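Local coordinates for protein acetyl xylan esterase (Paenibacillus sp. R4, PDB 6AGQ) that hydrolyses acetyl esters as a cold-active enzyme of the alpha/beta-hydrolase clan, probably releasing acetate from acetylated xylan, at residues L89-G94 and A180-S185; L147-Y152 and L250-G255; M268-Q273 and T281-Y286. One frame throughout, in Å; residues are numbered along the deposited sequence.

Contact 1. Residues L89-G94 and A180-S185; sequences LVKYHG and AVYGGS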
loop_
_atom_site.group_PDB
_atom_site.type_symbol
_atom_site.label_atom_id
_atom_site.label_comp_id
_atom_site.label_asym_id
_atom_site.label_seq_id
_atom_site.Cartn_x
_atom_site.Cartn_y
_atom_site.Cartn_z
ATOM N N LEU A 89 38.684 -15.934 -2.409
ATOM C CA LEU A 89 37.543 -15.121 -2.731
ATOM C C LEU A 89 37.335 -14.037 -1.651
ATOM O O LEU A 89 37.307 -14.296 -0.420
ATOM C CB LEU A 89 36.334 -16.028 -2.876
ATOM C CG LEU A 89 35.122 -15.366 -3.500
ATOM C CD1 LEU A 89 34.410 -16.363 -4.381
ATOM C CD2 LEU A 89 34.189 -14.775 -2.437
ATOM N N VAL A 90 37.195 -12.810 -2.099
ATOM C CA VAL A 90 36.874 -11.697 -1.173
ATOM C C VAL A 90 35.465 -11.256 -1.448
ATOM O O VAL A 90 35.096 -10.848 -2.595
ATOM C CB VAL A 90 37.917 -10.541 -1.324
ATOM C CG1 VAL A 90 37.553 -9.362 -0.456
ATOM C CG2 VAL A 90 39.316 -11.026 -0.927
ATOM N N LYS A 91 34.664 -11.349 -0.405
ATOM C CA LYS A 91 33.270 -10.960 -0.441
ATOM C C LYS A 91 33.020 -9.564 0.229
ATOM O O LYS A 91 33.438 -9.310 1.355
ATOM C CB LYS A 91 32.443 -12.017 0.290
ATOM C CG LYS A 91 30.993 -11.697 0.436
ATOM C CD LYS A 91 30.157 -12.892 0.871
ATOM C CE LYS A 91 28.687 -12.490 0.952
ATOM N NZ LYS A 91 27.905 -13.569 1.625
ATOM N N TYR A 92 32.250 -8.715 -0.429
ATOM C CA TYR A 92 31.880 -7.384 0.096
ATOM C C TYR A 92 30.377 -7.343 0.206
ATOM O O TYR A 92 29.674 -7.972 -0.580
ATOM C CB TYR A 92 32.344 -6.328 -0.862
ATOM C CG TYR A 92 33.838 -6.272 -1.165
ATOM C CD1 TYR A 92 34.750 -6.094 -0.184
ATOM C CD2 TYR A 92 34.312 -6.357 -2.466
ATOM C CE1 TYR A 92 36.100 -6.017 -0.453
ATOM C CE2 TYR A 92 35.649 -6.253 -2.745
ATOM C CZ TYR A 92 36.549 -6.094 -1.716
ATOM O OH TYR A 92 37.903 -6.026 -1.980
ATOM N N HIS A 93 29.831 -6.617 1.155
ATOM C CA HIS A 93 28.456 -6.832 1.535
ATOM C C HIS A 93 27.599 -5.644 1.113
ATOM O O HIS A 93 28.097 -4.600 0.750
ATOM C CB HIS A 93 28.318 -7.118 3.033
ATOM C CG HIS A 93 28.630 -5.935 3.889
ATOM N ND1 HIS A 93 27.781 -4.831 3.987
ATOM C CD2 HIS A 93 29.659 -5.709 4.740
ATOM C CE1 HIS A 93 28.312 -3.971 4.842
ATOM N NE2 HIS A 93 29.454 -4.473 5.301
ATOM N N GLY A 94 26.305 -5.871 1.177
ATOM C CA GLY A 94 25.276 -4.906 0.796
ATOM C C GLY A 94 25.053 -3.750 1.732
ATOM O O GLY A 94 25.568 -3.689 2.838
ATOM N N ALA A 180 39.532 -13.758 -6.506
ATOM C CA ALA A 180 38.268 -13.282 -7.043
ATOM C C ALA A 180 37.606 -12.350 -6.041
ATOM O O ALA A 180 37.796 -12.515 -4.828
ATOM C CB ALA A 180 37.348 -14.421 -7.366
ATOM N N VAL A 181 36.897 -11.355 -6.560
ATOM C CA VAL A 181 36.162 -10.335 -5.756
ATOM C C VAL A 181 34.683 -10.451 -6.105
ATOM O O VAL A 181 34.344 -10.605 -7.291
ATOM C CB VAL A 181 36.717 -8.900 -5.913
ATOM C CG1 VAL A 181 38.073 -8.731 -5.219
ATOM C CG2 VAL A 181 36.876 -8.516 -7.355
ATOM N N TYR A 182 33.807 -10.494 -5.079
ATOM C CA TYR A 182 32.385 -10.848 -5.241
ATOM C C TYR A 182 31.542 -10.035 -4.272
ATOM O O TYR A 182 31.995 -9.678 -3.210
ATOM C CB TYR A 182 32.173 -12.349 -5.031
ATOM C CG TYR A 182 30.827 -12.740 -4.523
ATOM C CD1 TYR A 182 29.687 -12.566 -5.317
ATOM C CD2 TYR A 182 30.659 -13.257 -3.251
ATOM C CE1 TYR A 182 28.402 -12.831 -4.839
ATOM C CE2 TYR A 182 29.395 -13.575 -2.771
ATOM C CZ TYR A 182 28.267 -13.353 -3.569
ATOM O OH TYR A 182 27.006 -13.622 -3.125
ATOM N N GLY A 183 30.321 -9.712 -4.670
ATOM C CA GLY A 183 29.371 -9.020 -3.822
ATOM C C GLY A 183 28.122 -8.625 -4.536
ATOM O O GLY A 183 28.138 -8.370 -5.765
ATOM N N GLY A 184 27.045 -8.581 -3.776
ATOM C CA GLY A 184 25.788 -8.082 -4.273
ATOM C C GLY A 184 25.488 -6.633 -3.889
ATOM O O GLY A 184 25.700 -6.205 -2.746
ATOM N N SER A 185 24.964 -5.899 -4.856
ATOM C CA SER A 185 24.537 -4.540 -4.678
ATOM C C SER A 185 25.646 -3.539 -4.303
ATOM O O SER A 185 26.544 -3.368 -5.088
ATOM C CB SER A 185 23.350 -4.460 -3.767
ATOM O OG SER A 185 22.842 -3.126 -3.954
HETATM O O HOH W 1 27.265 -9.073 -1.053
#
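With CG of K91 and CG of Y182 each roughly anti to the backbone N (chi1 175° and 152°), the side chains of these two bridge partners, which share one face of the sheet, run side by side in the same direction. The extended lysine lays its methylenes along the ring, K91 CD being 3.8 Å from Y182 CE2. L89 reaches the same ring, with CD2 3.9 Å from Y182 CD2.

The backbones pair in parallel, strand 86-92 beside strand 179-184. V90 uses both its polar groups: its N donates to A180 O at 2.8 Å in a nearly straight bond, and its O accepts from Y182 N at 2.8 Å along a more bent path. Y92 N then donates to Y182 O at 3.0 Å. Further on a water takes over, donating to Y92 O at 2.7 Å and accepting from G184 N at 2.8 Å.

V90, Y92 and V181 occupy the other face, where helices 153-170 and 186-197 pack and Y92 OH is hydrogen-bonded to C161 O. V181 CG1 approaches V90 CB to 4.3 Å.

S185, just past the strand, has a positive phi (63°), and its OG is hydrogen-bonded to H303 NE2. Sequence and geometry are consistent with a nucleophile elbow, in which the strand held by these bonds ends just before the probable nucleophile, S185.

Contact 2. Residues L147-Y152 and L250-G255; sequences LDPASY and LSYFDG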
loop_
_atom_site.group_PDB
_atom_site.type_symbol
_atom_site.label_atom_id
_atom_site.label_comp_id
_atom_site.label_asym_id
_atom_site.label_seq_id
_atom_site.Cartn_x
_atom_site.Cartn_y
_atom_site.Cartn_z
ATOM N N LEU A 147 30.266 16.958 -1.066
ATOM C CA LEU A 147 30.820 18.109 -1.789
ATOM C C LEU A 147 32.301 18.120 -2.163
ATOM O O LEU A 147 32.713 18.982 -2.940
ATOM C CB LEU A 147 30.434 19.397 -1.077
ATOM C CG LEU A 147 28.901 19.571 -1.052
ATOM C CD1 LEU A 147 28.558 20.845 -0.264
ATOM C CD2 LEU A 147 28.274 19.604 -2.456
ATOM N N ASP A 148 33.084 17.156 -1.693
ATOM C CA ASP A 148 34.493 17.063 -2.045
ATOM C C ASP A 148 34.937 15.589 -2.076
ATOM O O ASP A 148 34.856 14.946 -1.055
ATOM C CB ASP A 148 35.300 17.859 -1.005
ATOM C CG ASP A 148 36.843 17.845 -1.258
ATOM O OD1 ASP A 148 37.346 17.410 -2.344
ATOM O OD2 ASP A 148 37.572 18.286 -0.330
ATOM N N PRO A 149 35.465 15.080 -3.220
ATOM C CA PRO A 149 35.842 13.667 -3.237
ATOM C C PRO A 149 36.946 13.288 -2.221
ATOM O O PRO A 149 36.992 12.150 -1.811
ATOM C CB PRO A 149 36.321 13.413 -4.678
ATOM C CG PRO A 149 36.574 14.753 -5.252
ATOM C CD PRO A 149 35.692 15.725 -4.527
ATOM N N ALA A 150 37.815 14.219 -1.862
ATOM C CA ALA A 150 38.863 13.974 -0.881
ATOM C C ALA A 150 38.311 13.546 0.472
ATOM O O ALA A 150 38.989 12.800 1.165
ATOM C CB ALA A 150 39.748 15.211 -0.696
ATOM N N SER A 151 37.100 13.995 0.830
ATOM C CA SER A 151 36.499 13.643 2.143
ATOM C C SER A 151 35.223 12.783 2.055
ATOM O O SER A 151 34.554 12.534 3.074
ATOM C CB SER A 151 36.198 14.952 2.919
ATOM O OG SER A 151 35.192 15.693 2.248
ATOM N N TYR A 152 34.893 12.308 0.843
ATOM C CA TYR A 152 33.661 11.586 0.634
ATOM C C TYR A 152 33.682 10.161 1.249
ATOM O O TYR A 152 34.656 9.442 1.052
ATOM C CB TYR A 152 33.350 11.534 -0.839
ATOM C CG TYR A 152 32.077 10.768 -1.175
ATOM C CD1 TYR A 152 30.858 11.247 -0.745
ATOM C CD2 TYR A 152 32.115 9.564 -1.928
ATOM C CE1 TYR A 152 29.704 10.587 -1.052
ATOM C CE2 TYR A 152 30.947 8.873 -2.222
ATOM C CZ TYR A 152 29.737 9.383 -1.759
ATOM O OH TYR A 152 28.530 8.750 -2.039
ATOM N N LEU A 250 30.874 12.336 -7.186
ATOM C CA LEU A 250 30.462 10.937 -7.331
ATOM C C LEU A 250 31.132 10.209 -8.507
ATOM O O LEU A 250 31.288 8.944 -8.475
ATOM C CB LEU A 250 28.929 10.856 -7.413
ATOM C CG LEU A 250 28.154 11.306 -6.128
ATOM C CD1 LEU A 250 26.638 11.451 -6.343
ATOM C CD2 LEU A 250 28.378 10.348 -4.990
ATOM N N SER A 251 31.566 10.984 -9.530
ATOM C CA SER A 251 32.221 10.383 -10.699
ATOM C C SER A 251 33.536 9.598 -10.377
ATOM O O SER A 251 33.834 8.579 -10.985
ATOM C CB SER A 251 32.484 11.500 -11.763
ATOM O OG SER A 251 33.509 12.416 -11.269
ATOM N N TYR A 252 34.293 10.074 -9.401
ATOM C CA TYR A 252 35.489 9.369 -8.883
ATOM C C TYR A 252 35.209 7.989 -8.315
ATOM O O TYR A 252 36.123 7.168 -8.252
ATOM C CB TYR A 252 36.198 10.211 -7.819
ATOM C CG TYR A 252 36.813 11.472 -8.390
ATOM C CD1 TYR A 252 38.097 11.456 -8.956
ATOM C CD2 TYR A 252 36.115 12.675 -8.383
ATOM C CE1 TYR A 252 38.656 12.616 -9.487
ATOM C CE2 TYR A 252 36.673 13.834 -8.905
ATOM C CZ TYR A 252 37.928 13.804 -9.454
ATOM O OH TYR A 252 38.457 14.964 -10.004
ATOM N N PHE A 253 33.954 7.734 -7.947
ATOM C CA PHE A 253 33.552 6.496 -7.296
ATOM C C PHE A 253 32.597 5.667 -8.149
ATOM O O PHE A 253 32.090 4.603 -7.707
ATOM C CB PHE A 253 32.928 6.832 -5.939
ATOM C CG PHE A 253 33.736 7.730 -5.168
ATOM C CD1 PHE A 253 34.793 7.238 -4.415
ATOM C CD2 PHE A 253 33.515 9.097 -5.212
ATOM C CE1 PHE A 253 35.640 8.104 -3.756
ATOM C CE2 PHE A 253 34.362 9.964 -4.580
ATOM C CZ PHE A 253 35.386 9.461 -3.809
ATOM N N ASP A 254 32.359 6.109 -9.382
ATOM C CA ASP A 254 31.320 5.518 -10.213
ATOM C C ASP A 254 31.815 4.199 -10.839
ATOM O O ASP A 254 32.806 4.169 -11.564
ATOM C CB ASP A 254 30.852 6.490 -11.287
ATOM C CG ASP A 254 29.505 6.097 -11.906
ATOM O OD1 ASP A 254 29.345 4.935 -12.375
ATOM O OD2 ASP A 254 28.605 6.968 -11.934
ATOM N N GLY A 255 31.092 3.114 -10.569
ATOM C CA GLY A 255 31.447 1.797 -11.118
ATOM C C GLY A 255 31.609 1.732 -12.639
ATOM O O GLY A 255 32.397 0.950 -13.137
#
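F253 N donates to L250 O at 3.0 Å, the shortest polar bond within either segment, and this turn in residues 250-253 brings both side chains against Y152. The aromatic pair is oblique: the Y152 and F253 ring planes are inclined at 49°. Y152 CD2 lies over one face of the F253 ring, toward its rim, 3.5 Å from F253 CE2. CB of Y252 sits on the opposite face. P149 O meets the edge of that ring near its plane, 3.7 Å from F253 CZ, where the slightly positive ring hydrogens probably suit a carbonyl oxygen.

With chi1 of Y152 at 179°, CG points opposite the backbone N and the ring extends to L250, Y152 OH being 3.4 Å from L250 CD2. That hydroxyl is hydrogen-bonded to M142 O. The proline ring rests obliquely on the second tyrosine, P149 CG lying 3.8 Å from Y252 CE2, while Y252 OH bonds D23 OD1. F27 of helix 24-36 packs on both P149 and F253.

The loop preceding helix 153-170 is thus joined to residues 250-253. The contact rests on dispersion and aromatic packing, and both tyrosine hydroxyls have their hydrogen bonds outside the two segments.

Contact 3. Residues M268-Q273 and T281-Y286; sequences MAITLQ and TCFAAY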
loop_
_atom_site.group_PDB
_atom_site.type_symbol
_atom_site.label_atom_id
_atom_site.label_comp_id
_atom_site.label_asym_id
_atom_site.label_seq_id
_atom_site.Cartn_x
_atom_site.Cartn_y
_atom_site.Cartn_z
ATOM N N MET A 268 28.870 -10.875 -14.441
ATOM C CA MET A 268 27.844 -10.049 -13.883
ATOM C C MET A 268 26.408 -10.604 -13.932
ATOM O O MET A 268 25.944 -10.968 -14.983
ATOM C CB MET A 268 27.889 -8.676 -14.553
ATOM C CG MET A 268 27.018 -7.688 -13.785
ATOM S SD MET A 268 26.936 -6.022 -14.394
ATOM C CE MET A 268 28.660 -5.479 -14.359
ATOM N N ALA A 269 25.707 -10.590 -12.801
ATOM C CA ALA A 269 24.255 -10.749 -12.716
ATOM C C ALA A 269 23.481 -9.430 -12.826
ATOM O O ALA A 269 23.780 -8.437 -12.127
ATOM C CB ALA A 269 23.871 -11.386 -11.372
ATOM N N ILE A 270 22.445 -9.427 -13.670
ATOM C CA ILE A 270 21.551 -8.264 -13.770
ATOM C C ILE A 270 20.127 -8.773 -13.690
ATOM O O ILE A 270 19.778 -9.789 -14.307
ATOM C CB ILE A 270 21.775 -7.540 -15.089
ATOM C CG1 ILE A 270 23.246 -7.137 -15.206
ATOM C CG2 ILE A 270 20.813 -6.356 -15.249
ATOM C CD1 ILE A 270 23.642 -6.480 -16.527
ATOM N N THR A 271 19.315 -8.078 -12.940
ATOM C CA THR A 271 17.951 -8.474 -12.712
ATOM C C THR A 271 17.087 -7.407 -13.345
ATOM O O THR A 271 17.218 -6.222 -13.018
ATOM C CB THR A 271 17.678 -8.609 -11.184
ATOM O OG1 THR A 271 18.281 -7.524 -10.494
ATOM C CG2 THR A 271 18.330 -9.931 -10.641
ATOM N N LEU A 272 16.231 -7.810 -14.274
ATOM C CA LEU A 272 15.569 -6.840 -15.155
ATOM C C LEU A 272 14.429 -6.066 -14.533
ATOM O O LEU A 272 14.038 -5.071 -15.081
ATOM C CB LEU A 272 15.057 -7.501 -16.428
ATOM C CG LEU A 272 16.098 -7.933 -17.469
ATOM C CD1 LEU A 272 15.397 -8.348 -18.757
ATOM C CD2 LEU A 272 17.128 -6.849 -17.772
ATOM N N GLN A 273 13.870 -6.547 -13.433
ATOM C CA GLN A 273 12.784 -5.873 -12.740
ATOM C C GLN A 273 13.307 -5.033 -11.549
ATOM O O GLN A 273 12.517 -4.512 -10.775
ATOM C CB GLN A 273 11.753 -6.904 -12.192
ATOM C CG GLN A 273 11.067 -7.799 -13.228
ATOM C CD GLN A 273 10.598 -7.060 -14.469
ATOM O OE1 GLN A 273 9.906 -6.034 -14.386
ATOM N NE2 GLN A 273 11.026 -7.539 -15.624
ATOM N N THR A 281 21.744 0.930 -15.482
ATOM C CA THR A 281 22.959 1.386 -14.792
ATOM C C THR A 281 23.979 0.223 -14.670
ATOM O O THR A 281 25.179 0.419 -14.751
ATOM C CB THR A 281 22.659 2.056 -13.436
ATOM O OG1 THR A 281 22.039 1.139 -12.501
ATOM C CG2 THR A 281 21.777 3.302 -13.662
ATOM N N CYS A 282 23.466 -0.984 -14.523
ATOM C CA CYS A 282 24.271 -2.195 -14.486
ATOM C C CYS A 282 24.882 -2.440 -15.854
ATOM O O CYS A 282 26.102 -2.658 -15.937
ATOM C CB CYS A 282 23.434 -3.356 -13.993
ATOM S SG CYS A 282 23.011 -3.167 -12.235
ATOM N N PHE A 283 24.062 -2.361 -16.909
ATOM C CA PHE A 283 24.527 -2.489 -18.293
ATOM C C PHE A 283 25.562 -1.443 -18.708
ATOM O O PHE A 283 26.565 -1.801 -19.362
ATOM C CB PHE A 283 23.379 -2.586 -19.311
ATOM C CG PHE A 283 22.990 -4.008 -19.634
ATOM C CD1 PHE A 283 23.846 -4.815 -20.350
ATOM C CD2 PHE A 283 21.783 -4.565 -19.167
ATOM C CE1 PHE A 283 23.505 -6.135 -20.624
ATOM C CE2 PHE A 283 21.443 -5.883 -19.433
ATOM C CZ PHE A 283 22.303 -6.665 -20.164
ATOM N N ALA A 284 25.389 -0.205 -18.247
ATOM C CA ALA A 284 26.335 0.849 -18.493
ATOM C C ALA A 284 27.762 0.568 -18.026
ATOM O O ALA A 284 28.729 0.870 -18.763
ATOM C CB ALA A 284 25.830 2.140 -17.850
ATOM N N ALA A 285 27.927 0.072 -16.795
ATOM C CA ALA A 285 29.249 -0.437 -16.354
ATOM C C ALA A 285 29.708 -1.713 -17.135
ATOM O O ALA A 285 30.828 -1.722 -17.670
ATOM C CB ALA A 285 29.281 -0.693 -14.819
ATOM N N TYR A 286 28.856 -2.746 -17.220
ATOM C CA TYR A 286 29.137 -3.988 -18.024
ATOM C C TYR A 286 29.664 -3.658 -19.430
ATOM O O TYR A 286 30.665 -4.182 -19.863
ATOM C CB TYR A 286 27.854 -4.856 -18.148
ATOM C CG TYR A 286 28.037 -6.152 -18.929
ATOM C CD1 TYR A 286 28.725 -7.203 -18.356
ATOM C CD2 TYR A 286 27.562 -6.312 -20.239
ATOM C CE1 TYR A 286 28.939 -8.366 -19.014
ATOM C CE2 TYR A 286 27.775 -7.502 -20.929
ATOM C CZ TYR A 286 28.471 -8.535 -20.293
ATOM O OH TYR A 286 28.759 -9.793 -20.851
#
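C282 comes first along helix 279-286 to meet the strand: its CB packs 4.0 Å from I270 CG1, and the CA atoms of these two residues are the closest across the segments. Its carbonyl oxygen lies 3.8 Å from M268 SD. That oxygen also accepts the helical bond from Y286 N at 3.0 Å, so its polar need is met within the helix and the sulfur is merely a packing neighbour.

F283 follows, and its ring reaches back to the strand. I270 CD1 stands over the centre of the ring, 3.7 Å from the F283 ring centroid and only 11° off the normal, a clear CH-pi contact. The six ring carbons lie at similar distances from this one methyl group, the nearest being F283 CE2 at 3.7 Å from I270 CD1. L297 of strand 293-298 and L11 of helix 8-11 also touch this phenylalanine. Losing this ring to an alanine here is likely to open a gap over the I270 methyl, which would no longer have an aromatic face to rest on.

Y286, one turn beyond C282, receives M268. The methionine chain bends at its last torsion (chi3 -59°), turning CE to within 3.9 Å of Y286 CB, while M268 CB approaches the tyrosine ring obliquely. The two side chains slide past each other in opposite directions, and K293 makes a cation-pi contact with Y286.

The axes of strand 268-271 and helix 281-286 run roughly antiparallel at 155°, with a closest approach of 9.3 Å; they belong to the beta-alpha-beta unit completed by strand 293-298. All five touching residues are buried. The chemistry implies that dispersion, one CH-pi contact and close fit hold the helix on the sheet, while the strand's backbone bonds, such as those of M268 with E294 and R296, run to neighbouring strands.

From the N terminus, strand 86-92 opens contact 1, and the loop at 147-152 opens contact 2 before residues 180-185 close contact 1. Residues 250-255 close contact 2 later still, so the two closures cross along the chain, although their nearest atoms stay about 9 Å apart. Contact 3 follows in series and closes a short connection, 268-273 to 281-286, within one beta-alpha-beta unit. Contacts 1 and 3 belong to the same sheet, the former joining two of its inner strands and the latter laying a helix on it. Contact 2 ties the loop before helix 153-170 to the turn at 251-254 and touches contact 3, where G255 O packs 3.9 Å from A285 CB.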